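Local coordinates for Ras-related protein Rab-21 (Homo sapiens, PDB 1Z08) that belongs to the Rab branch of the Ras family of P-loop proteins and binds a magnesium ion and phosphoaminophosphonic acid-guanylate ester, at residues Lys53-Ala58 with Asp162-Met167. The protein carries 1 engineered substitution. Numbering follows the deposited sequence.
Sequences KRVNLA and DLCKRM
Leu57 and Val55 lay methyl groups against Cys164 SG, and Leu57 also meets the terminal methyl of Met167, in a contact made wholly of aliphatic carbon and sulfur, without a flat group. In this Ras-like alpha/beta fold, the C-terminal helix 156-168 packs over one face of the mixed sheet; the axes of segments 54-58 and 162-167 approach to 10.6 Å, with 109° between their N-to-C directions. Alternate residues of a strand share a face, as do residues three apart on a helix, and so each segment contributes one pair. Cys164, small and weakly polar, suits the middle: its SG lies 3.6 Å from Leu57 CD1 and 3.7 Å from Leu57 CD2, reaching the leucine fork through both branches. Beta-branched Val55, at home in a strand, adds CG1 at 3.9 Å from the same Cys164 SG. The first torsion of Leu57, chi1 -113°, is close to eclipsed and so probably somewhat strained; in this conformation both methyls lie beside the sulfur. Phe7 of strand 5-12 and Leu48 of strand 42-49, the neighbours on either side of strand 54-61, extend this apolar layer. Met167, long and flexible, bends at its thioether (chi3 -57°), and its terminal CE comes to 4.0 Å from Leu57 CD1.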
loop_
_atom_site.group_PDB
_atom_site.type_symbol
_atom_site.label_atom_id
_atom_site.label_comp_id
_atom_site.label_asym_id
_atom_site.label_seq_id
_atom_site.Cartn_x
_atom_site.Cartn_y
_atom_site.Cartn_z
ATOM N N LYS A 53 -11.376 19.275 -5.143
ATOM C CA LYS A 53 -11.815 18.087 -5.868
ATOM C C LYS A 53 -12.162 16.948 -4.911
ATOM O O LYS A 53 -11.362 16.583 -4.047
ATOM C CB LYS A 53 -10.740 17.651 -6.856
ATOM N N ARG A 54 -13.368 16.407 -5.069
ATOM C CA ARG A 54 -13.837 15.284 -4.264
ATOM C C ARG A 54 -13.294 13.969 -4.818
ATOM O O ARG A 54 -13.525 13.633 -5.980
ATOM C CB ARG A 54 -15.358 15.260 -4.222
ATOM N N VAL A 55 -12.567 13.239 -3.976
ATOM C CA VAL A 55 -11.982 11.956 -4.351
ATOM C C VAL A 55 -12.600 10.847 -3.501
ATOM O O VAL A 55 -12.547 10.900 -2.270
ATOM C CB VAL A 55 -10.438 11.966 -4.183
ATOM C CG1 VAL A 55 -9.840 10.602 -4.512
ATOM C CG2 VAL A 55 -9.807 13.044 -5.055
ATOM N N ASN A 56 -13.199 9.859 -4.165
ATOM C CA ASN A 56 -13.743 8.684 -3.486
ATOM C C ASN A 56 -12.844 7.476 -3.716
ATOM O O ASN A 56 -12.608 7.082 -4.855
ATOM C CB ASN A 56 -15.165 8.377 -3.968
ATOM C CG ASN A 56 -16.110 9.556 -3.815
ATOM O OD1 ASN A 56 -15.818 10.523 -3.108
ATOM N ND2 ASN A 56 -17.256 9.475 -4.477
ATOM N N LEU A 57 -12.337 6.904 -2.628
ATOM C CA LEU A 57 -11.449 5.748 -2.702
ATOM C C LEU A 57 -12.153 4.458 -2.318
ATOM O O LEU A 57 -12.803 4.384 -1.278
ATOM C CB LEU A 57 -10.226 5.953 -1.800
ATOM C CG LEU A 57 -8.829 6.102 -2.407
ATOM C CD1 LEU A 57 -8.805 7.010 -3.633
ATOM C CD2 LEU A 57 -7.863 6.593 -1.335
ATOM N N ALA A 58 -12.028 3.454 -3.179
ATOM C CA ALA A 58 -12.416 2.091 -2.854
ATOM C C ALA A 58 -11.140 1.357 -2.474
ATOM O O ALA A 58 -10.350 0.977 -3.343
ATOM C CB ALA A 58 -13.094 1.424 -4.040
ATOM N N ASP A 162 -0.742 11.274 -1.479
ATOM C CA ASP A 162 0.169 11.267 -2.620
ATOM C C ASP A 162 -0.312 10.327 -3.723
ATOM O O ASP A 162 -0.238 10.669 -4.902
ATOM C CB ASP A 162 1.594 10.901 -2.193
ATOM C CG ASP A 162 2.632 11.307 -3.227
ATOM O OD1 ASP A 162 3.372 10.425 -3.712
ATOM O OD2 ASP A 162 2.696 12.509 -3.564
ATOM N N LEU A 163 -0.813 9.154 -3.336
ATOM C CA LEU A 163 -1.346 8.193 -4.303
ATOM C C LEU A 163 -2.511 8.795 -5.085
ATOM O O LEU A 163 -2.584 8.646 -6.303
ATOM C CB LEU A 163 -1.747 6.873 -3.621
ATOM C CG LEU A 163 -2.356 5.730 -4.451
ATOM C CD1 LEU A 163 -1.495 5.309 -5.630
ATOM C CD2 LEU A 163 -2.633 4.536 -3.564
ATOM N N CYS A 164 -3.399 9.490 -4.375
ATOM C CA CYS A 164 -4.535 10.184 -4.986
ATOM C C CYS A 164 -4.089 11.261 -5.975
ATOM O O CYS A 164 -4.648 11.370 -7.068
ATOM C CB CYS A 164 -5.434 10.792 -3.909
ATOM S SG CYS A 164 -6.431 9.590 -3.011
ATOM N N LYS A 165 -3.084 12.048 -5.587
ATOM C CA LYS A 165 -2.517 13.082 -6.457
ATOM C C LYS A 165 -1.963 12.478 -7.741
ATOM O O LYS A 165 -2.186 13.008 -8.827
ATOM C CB LYS A 165 -1.405 13.849 -5.742
ATOM C CG LYS A 165 -1.873 14.811 -4.672
ATOM C CD LYS A 165 -0.673 15.540 -4.085
ATOM C CE LYS A 165 -1.038 16.317 -2.836
ATOM N NZ LYS A 165 0.180 16.910 -2.218
ATOM N N ARG A 166 -1.241 11.369 -7.603
ATOM C CA ARG A 166 -0.648 10.679 -8.744
ATOM C C ARG A 166 -1.706 10.035 -9.647
ATOM O O ARG A 166 -1.541 10.002 -10.869
ATOM C CB ARG A 166 0.359 9.630 -8.274
ATOM C CG ARG A 166 1.612 10.190 -7.600
ATOM C CD ARG A 166 2.375 9.094 -6.855
ATOM N NE ARG A 166 2.790 8.015 -7.753
ATOM C CZ ARG A 166 2.977 6.749 -7.386
ATOM N NH1 ARG A 166 2.777 6.374 -6.128
ATOM N NH2 ARG A 166 3.349 5.850 -8.287
ATOM N N MET A 167 -2.785 9.530 -9.049
ATOM C CA MET A 167 -3.891 8.948 -9.824
ATOM C C MET A 167 -4.714 10.008 -10.566
ATOM O O MET A 167 -5.245 9.744 -11.650
ATOM C CB MET A 167 -4.790 8.076 -8.944
ATOM C CG MET A 167 -4.127 6.780 -8.481
ATOM S SD MET A 167 -5.177 5.702 -7.480
ATOM C CE MET A 167 -5.640 6.785 -6.129
#